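Long-range contact in migration inhibitory factor (Trichinella spiralis, PDB 1HFO), which belongs to the macrophage migration inhibitory factor family, small alpha/beta proteins that assemble as trimers: residues N72-L83 / N92-N100. Sequence-based numbering, arbitrary orientation.
Sequences NRDHSAKLFDHL and NRMYIHFVN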
ATOM      1  N   ASN A  72       7.962 -17.720   6.979  1.00 29.02           N
ATOM      2  CA  ASN A  72       7.694 -17.065   5.711  1.00 28.08           C
ATOM      3  C   ASN A  72       8.026 -17.863   4.468  1.00 27.24           C
ATOM      4  O   ASN A  72       7.428 -17.643   3.421  1.00 26.87           O
ATOM      5  CB  ASN A  72       8.386 -15.698   5.668  1.00 25.96           C
ATOM      6  CG  ASN A  72       7.821 -14.739   6.713  1.00 24.91           C
ATOM      7  OD1 ASN A  72       6.645 -14.844   7.069  1.00 27.30           O
ATOM      8  ND2 ASN A  72       8.644 -13.809   7.203  1.00 24.26           N
ATOM      9  N   ARG A  73       8.981 -18.779   4.564  1.00 28.84           N
ATOM     10  CA  ARG A  73       9.331 -19.584   3.403  1.00 29.95           C
ATOM     11  C   ARG A  73       8.149 -20.471   3.013  1.00 27.92           C
ATOM     12  O   ARG A  73       7.789 -20.560   1.842  1.00 31.79           O
ATOM     13  CB  ARG A  73      10.557 -20.433   3.718  1.00 35.08           C
ATOM     14  CG  ARG A  73      11.194 -21.092   2.512  1.00 41.39           C
ATOM     15  CD  ARG A  73      12.710 -21.047   2.638  1.00 45.31           C
ATOM     16  NE  ARG A  73      13.234 -19.710   2.369  1.00 49.84           N
ATOM     17  CZ  ARG A  73      14.473 -19.318   2.652  1.00 52.07           C
ATOM     18  NH1 ARG A  73      15.325 -20.161   3.223  1.00 54.35           N
ATOM     19  NH2 ARG A  73      14.867 -18.086   2.349  1.00 54.04           N
ATOM     20  N   ASP A  74       7.544 -21.126   3.996  1.00 30.96           N
ATOM     21  CA  ASP A  74       6.398 -21.986   3.722  1.00 31.64           C
ATOM     22  C   ASP A  74       5.235 -21.113   3.248  1.00 29.47           C
ATOM     23  O   ASP A  74       4.539 -21.440   2.281  1.00 26.23           O
ATOM     24  CB  ASP A  74       5.994 -22.765   4.975  1.00 38.08           C
ATOM     25  CG  ASP A  74       4.879 -23.758   4.702  1.00 41.69           C
ATOM     26  OD1 ASP A  74       4.627 -24.039   3.511  1.00 46.11           O
ATOM     27  OD2 ASP A  74       4.261 -24.260   5.668  1.00 47.52           O
ATOM     28  N   HIS A  75       5.017 -19.994   3.930  1.00 25.47           N
ATOM     29  CA  HIS A  75       3.946 -19.098   3.520  1.00 24.11           C
ATOM     30  C   HIS A  75       4.088 -18.764   2.045  1.00 19.41           C
ATOM     31  O   HIS A  75       3.114 -18.776   1.292  1.00 23.12           O
ATOM     32  CB  HIS A  75       3.993 -17.774   4.297  1.00 21.61           C
ATOM     33  CG  HIS A  75       3.651 -17.902   5.748  1.00 21.37           C
ATOM     34  ND1 HIS A  75       2.879 -18.928   6.246  1.00 26.35           N
ATOM     35  CD2 HIS A  75       3.934 -17.100   6.802  1.00 20.68           C
ATOM     36  CE1 HIS A  75       2.699 -18.754   7.542  1.00 22.40           C
ATOM     37  NE2 HIS A  75       3.328 -17.651   7.904  1.00 25.43           N
ATOM     38  N   SER A  76       5.316 -18.431   1.645  1.00 20.87           N
ATOM     39  CA  SER A  76       5.609 -18.037   0.269  1.00 19.87           C
ATOM     40  C   SER A  76       5.361 -19.105  -0.792  1.00 21.97           C
ATOM     41  O   SER A  76       4.836 -18.816  -1.875  1.00 23.37           O
ATOM     42  CB  SER A  76       7.067 -17.573   0.151  1.00 21.04           C
ATOM     43  OG  SER A  76       7.298 -17.040  -1.143  1.00 25.54           O
ATOM     44  N   ALA A  77       5.774 -20.327  -0.491  1.00 25.41           N
ATOM     45  CA  ALA A  77       5.603 -21.426  -1.427  1.00 26.94           C
ATOM     46  C   ALA A  77       4.114 -21.570  -1.731  1.00 25.36           C
ATOM     47  O   ALA A  77       3.703 -21.588  -2.890  1.00 26.65           O
ATOM     48  CB  ALA A  77       6.147 -22.702  -0.820  1.00 28.56           C
ATOM     49  N   LYS A  78       3.312 -21.636  -0.675  1.00 25.36           N
ATOM     50  CA  LYS A  78       1.864 -21.801  -0.816  1.00 24.68           C
ATOM     51  C   LYS A  78       1.160 -20.640  -1.520  1.00 25.02           C
ATOM     52  O   LYS A  78       0.311 -20.849  -2.401  1.00 21.47           O
ATOM     53  CB  LYS A  78       1.250 -22.020   0.563  1.00 26.15           C
ATOM     54  CG  LYS A  78       1.727 -23.285   1.257  1.00 29.64           C
ATOM     55  CD  LYS A  78       0.912 -23.549   2.501  1.00 31.31           C
ATOM     56  CE  LYS A  78       1.724 -24.273   3.563  1.00 32.94           C
ATOM     57  NZ  LYS A  78       2.329 -25.529   3.049  1.00 33.88           N
ATOM     58  N   LEU A  79       1.491 -19.413  -1.114  1.00 24.55           N
ATOM     59  CA  LEU A  79       0.877 -18.242  -1.713  1.00 22.59           C
ATOM     60  C   LEU A  79       1.246 -18.093  -3.184  1.00 18.76           C
ATOM     61  O   LEU A  79       0.406 -17.734  -4.004  1.00 20.40           O
ATOM     62  CB  LEU A  79       1.283 -16.968  -0.945  1.00 22.61           C
ATOM     63  CG  LEU A  79       0.490 -16.606   0.316  1.00 30.75           C
ATOM     64  CD1 LEU A  79       0.445 -17.790   1.253  1.00 34.36           C
ATOM     65  CD2 LEU A  79       1.123 -15.392   1.003  1.00 29.65           C
ATOM     66  N   PHE A  80       2.504 -18.342  -3.528  1.00 20.74           N
ATOM     67  CA  PHE A  80       2.908 -18.212  -4.916  1.00 21.17           C
ATOM     68  C   PHE A  80       2.271 -19.269  -5.804  1.00 21.46           C
ATOM     69  O   PHE A  80       1.873 -18.977  -6.931  1.00 22.42           O
ATOM     70  CB  PHE A  80       4.420 -18.262  -5.041  1.00 21.61           C
ATOM     71  CG  PHE A  80       5.073 -16.928  -4.855  1.00 20.07           C
ATOM     72  CD1 PHE A  80       5.202 -16.371  -3.588  1.00 21.83           C
ATOM     73  CD2 PHE A  80       5.534 -16.215  -5.951  1.00 21.57           C
ATOM     74  CE1 PHE A  80       5.792 -15.099  -3.417  1.00 22.89           C
ATOM     75  CE2 PHE A  80       6.119 -14.956  -5.798  1.00 23.51           C
ATOM     76  CZ  PHE A  80       6.245 -14.400  -4.516  1.00 21.29           C
ATOM     77  N   ASP A  81       2.174 -20.488  -5.294  1.00 24.09           N
ATOM     78  CA  ASP A  81       1.530 -21.561  -6.050  1.00 26.68           C
ATOM     79  C   ASP A  81       0.077 -21.152  -6.302  1.00 23.61           C
ATOM     80  O   ASP A  81      -0.428 -21.228  -7.423  1.00 24.80           O
ATOM     81  CB  ASP A  81       1.588 -22.875  -5.263  1.00 28.64           C
ATOM     82  CG  ASP A  81       0.614 -23.916  -5.790  1.00 41.75           C
ATOM     83  OD1 ASP A  81       0.674 -24.237  -6.998  1.00 42.48           O
ATOM     84  OD2 ASP A  81      -0.216 -24.413  -4.993  1.00 45.47           O
ATOM     85  N   HIS A  82      -0.581 -20.667  -5.256  1.00 22.81           N
ATOM     86  CA  HIS A  82      -1.965 -20.239  -5.365  1.00 20.56           C
ATOM     87  C   HIS A  82      -2.159 -19.118  -6.390  1.00 19.97           C
ATOM     88  O   HIS A  82      -3.022 -19.196  -7.259  1.00 20.97           O
ATOM     89  CB  HIS A  82      -2.464 -19.794  -3.977  1.00 25.12           C
ATOM     90  CG  HIS A  82      -3.856 -19.258  -3.991  1.00 28.31           C
ATOM     91  ND1 HIS A  82      -4.957 -20.057  -4.205  1.00 28.88           N
ATOM     92  CD2 HIS A  82      -4.323 -17.993  -3.885  1.00 27.69           C
ATOM     93  CE1 HIS A  82      -6.042 -19.305  -4.237  1.00 27.17           C
ATOM     94  NE2 HIS A  82      -5.684 -18.049  -4.047  1.00 28.51           N
ATOM     95  N   LEU A  83      -1.352 -18.061  -6.300  1.00 16.81           N
ATOM     96  CA  LEU A  83      -1.482 -16.955  -7.231  1.00 18.40           C
ATOM     97  C   LEU A  83      -1.156 -17.345  -8.694  1.00 17.50           C
ATOM     98  O   LEU A  83      -1.824 -16.901  -9.627  1.00 22.49           O
ATOM     99  CB  LEU A  83      -0.592 -15.796  -6.757  1.00 20.26           C
ATOM    100  CG  LEU A  83      -1.017 -15.249  -5.380  1.00 18.79           C
ATOM    101  CD1 LEU A  83       0.045 -14.281  -4.856  1.00 19.42           C
ATOM    102  CD2 LEU A  83      -2.361 -14.537  -5.494  1.00 18.44           C
ATOM    103  N   ASN A  92       8.331 -15.899 -10.708  1.00 29.58           N
ATOM    104  CA  ASN A  92       9.480 -15.003 -10.637  1.00 29.03           C
ATOM    105  C   ASN A  92       9.113 -13.572 -11.001  1.00 28.61           C
ATOM    106  O   ASN A  92       9.996 -12.725 -11.149  1.00 29.87           O
ATOM    107  CB  ASN A  92      10.642 -15.479 -11.532  1.00 31.50           C
ATOM    108  CG  ASN A  92      10.248 -15.675 -12.994  1.00 30.92           C
ATOM    109  OD1 ASN A  92       9.232 -15.169 -13.473  1.00 29.63           O
ATOM    110  ND2 ASN A  92      11.086 -16.412 -13.719  1.00 35.40           N
ATOM    111  N   ARG A  93       7.812 -13.304 -11.145  1.00 26.84           N
ATOM    112  CA  ARG A  93       7.335 -11.968 -11.464  1.00 23.61           C
ATOM    113  C   ARG A  93       6.361 -11.479 -10.402  1.00 18.20           C
ATOM    114  O   ARG A  93       5.455 -10.718 -10.693  1.00 19.42           O
ATOM    115  CB  ARG A  93       6.669 -11.926 -12.833  1.00 23.59           C
ATOM    116  CG  ARG A  93       7.672 -12.129 -13.973  1.00 26.13           C
ATOM    117  CD  ARG A  93       7.002 -12.018 -15.321  1.00 25.64           C
ATOM    118  NE  ARG A  93       6.592 -10.661 -15.652  1.00 26.94           N
ATOM    119  CZ  ARG A  93       7.432  -9.652 -15.867  1.00 27.74           C
ATOM    120  NH1 ARG A  93       8.748  -9.848 -15.785  1.00 25.90           N
ATOM    121  NH2 ARG A  93       6.955  -8.449 -16.172  1.00 24.22           N
ATOM    122  N   MET A  94       6.578 -11.938  -9.175  1.00 23.75           N
ATOM    123  CA  MET A  94       5.745 -11.529  -8.042  1.00 24.09           C
ATOM    124  C   MET A  94       6.551 -11.382  -6.760  1.00 20.76           C
ATOM    125  O   MET A  94       7.445 -12.175  -6.467  1.00 19.73           O
ATOM    126  CB  MET A  94       4.628 -12.546  -7.789  1.00 25.20           C
ATOM    127  CG  MET A  94       3.578 -12.600  -8.861  1.00 22.37           C
ATOM    128  SD  MET A  94       2.213 -13.662  -8.337  1.00 23.07           S
ATOM    129  CE  MET A  94       2.961 -15.252  -8.431  1.00 27.15           C
ATOM    130  N   TYR A  95       6.226 -10.345  -5.989  1.00 18.37           N
ATOM    131  CA  TYR A  95       6.874 -10.132  -4.709  1.00 18.43           C
ATOM    132  C   TYR A  95       5.777 -10.068  -3.663  1.00 17.58           C
ATOM    133  O   TYR A  95       4.718  -9.502  -3.920  1.00 19.79           O
ATOM    134  CB  TYR A  95       7.592  -8.787  -4.650  1.00 21.82           C
ATOM    135  CG  TYR A  95       8.953  -8.744  -5.280  1.00 22.53           C
ATOM    136  CD1 TYR A  95       9.940  -9.658  -4.922  1.00 24.98           C
ATOM    137  CD2 TYR A  95       9.272  -7.741  -6.187  1.00 23.64           C
ATOM    138  CE1 TYR A  95      11.232  -9.565  -5.466  1.00 30.25           C
ATOM    139  CE2 TYR A  95      10.554  -7.639  -6.732  1.00 24.62           C
ATOM    140  CZ  TYR A  95      11.522  -8.550  -6.368  1.00 25.72           C
ATOM    141  OH  TYR A  95      12.787  -8.441  -6.917  1.00 31.46           O
ATOM    142  N   ILE A  96       6.050 -10.629  -2.497  1.00 18.21           N
ATOM    143  CA  ILE A  96       5.110 -10.546  -1.389  1.00 19.42           C
ATOM    144  C   ILE A  96       5.877 -10.114  -0.138  1.00 21.84           C
ATOM    145  O   ILE A  96       6.848 -10.755   0.260  1.00 20.05           O
ATOM    146  CB  ILE A  96       4.404 -11.892  -1.094  1.00 19.47           C
ATOM    147  CG1 ILE A  96       3.551 -12.308  -2.295  1.00 24.24           C
ATOM    148  CG2 ILE A  96       3.540 -11.746   0.187  1.00 17.53           C
ATOM    149  CD1 ILE A  96       2.584 -11.245  -2.801  1.00 29.68           C
ATOM    150  N   HIS A  97       5.437  -9.018   0.476  1.00 19.69           N
ATOM    151  CA  HIS A  97       6.073  -8.547   1.685  1.00 18.38           C
ATOM    152  C   HIS A  97       5.293  -9.084   2.872  1.00 16.65           C
ATOM    153  O   HIS A  97       4.090  -8.818   2.999  1.00 19.20           O
ATOM    154  CB  HIS A  97       6.070  -7.020   1.767  1.00 16.63           C
ATOM    155  CG  HIS A  97       6.856  -6.492   2.930  1.00 18.68           C
ATOM    156  ND1 HIS A  97       6.657  -5.237   3.462  1.00 22.60           N
ATOM    157  CD2 HIS A  97       7.826  -7.067   3.681  1.00 20.87           C
ATOM    158  CE1 HIS A  97       7.470  -5.061   4.489  1.00 19.36           C
ATOM    159  NE2 HIS A  97       8.189  -6.157   4.645  1.00 26.97           N
ATOM    160  N   PHE A  98       5.975  -9.837   3.724  1.00 17.02           N
ATOM    161  CA  PHE A  98       5.365 -10.424   4.910  1.00 20.22           C
ATOM    162  C   PHE A  98       5.577  -9.497   6.104  1.00 20.43           C
ATOM    163  O   PHE A  98       6.711  -9.123   6.439  1.00 19.95           O
ATOM    164  CB  PHE A  98       5.968 -11.809   5.173  1.00 21.85           C
ATOM    165  CG  PHE A  98       5.702 -12.803   4.071  1.00 23.47           C
ATOM    166  CD1 PHE A  98       4.429 -13.347   3.897  1.00 26.18           C
ATOM    167  CD2 PHE A  98       6.721 -13.183   3.190  1.00 25.49           C
ATOM    168  CE1 PHE A  98       4.163 -14.251   2.864  1.00 26.30           C
ATOM    169  CE2 PHE A  98       6.470 -14.090   2.152  1.00 29.38           C
ATOM    170  CZ  PHE A  98       5.190 -14.626   1.985  1.00 23.71           C
ATOM    171  N   VAL A  99       4.471  -9.106   6.731  1.00 19.50           N
ATOM    172  CA  VAL A  99       4.523  -8.192   7.861  1.00 18.19           C
ATOM    173  C   VAL A  99       3.866  -8.724   9.120  1.00 19.13           C
ATOM    174  O   VAL A  99       2.679  -9.051   9.112  1.00 21.37           O
ATOM    175  CB  VAL A  99       3.837  -6.856   7.506  1.00 22.39           C
ATOM    176  CG1 VAL A  99       3.976  -5.889   8.663  1.00 21.84           C
ATOM    177  CG2 VAL A  99       4.436  -6.279   6.218  1.00 22.56           C
ATOM    178  N   ASN A 100       4.633  -8.793  10.201  1.00 18.72           N
ATOM    179  CA  ASN A 100       4.133  -9.254  11.490  1.00 21.88           C
ATOM    180  C   ASN A 100       3.728  -7.985  12.247  1.00 21.54           C
ATOM    181  O   ASN A 100       4.581  -7.183  12.623  1.00 22.11           O
ATOM    182  CB  ASN A 100       5.247 -10.004  12.225  1.00 24.22           C
ATOM    183  CG  ASN A 100       4.867 -10.405  13.644  1.00 29.38           C
ATOM    184  OD1 ASN A 100       3.688 -10.520  13.985  1.00 31.21           O
ATOM    185  ND2 ASN A 100       5.883 -10.646  14.477  1.00 30.26           N
TER
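Phe98 projects from strand 94-100 into the flank of helix 72-83, where Asn72, His75, Ser76 and Leu79 close round its ring. The Asn72 amide lies almost parallel to that ring, the planes 10° apart, but is displaced toward its root, with OD1 3.6 Å from Phe98 CB; its ND2 hydrogen-bonds Asp104 O of the second subunit. At the far end, Leu79 CD2 meets the ring edge 3.7 Å from Phe98 CE1, while His75 CB and the Ser76 backbone approach obliquely. Within the strand, Ile96 CG2 lies over one face of the ring.

Two turns on from Asn72, Phe80 reverses the roles. Its CB does not aim at the strand, yet the ring reaches it edge-on: Phe80 CE2 is 3.2 Å from Met94 O, which lies near the ring plane and is buried without a polar partner. Ile96 CG1 packs against Phe80 CE1. A bend at chi3 (-71°) brings Met94 CE to 3.7 Å from Phe80 CD2. The Met94 sulfur, 3.9 Å from Leu83 CB, makes an oblique Met-aromatic contact with the Phe80 ring, 5.4 Å from its centroid.

No hydrogen bond joins the segments; apolar packing carries this tight side. By contrast, Asp74, Ala77, Lys78 and Asp81 are exposed and do not touch the strand; Lys78 NZ makes a salt bridge, its hydrogen bond weak, to Asp74 OD1.

The segments' N-to-C directions are 138° apart; they form the helix and closing strand of the beta-alpha-beta unit that starts with strand 57-63. Helix 18-30 touches His75 and Leu79, strand 2-7 lies against Leu83 and Ile96, and a second subunit continues the sheet through an antiparallel ladder at Tyr95 and Ile96.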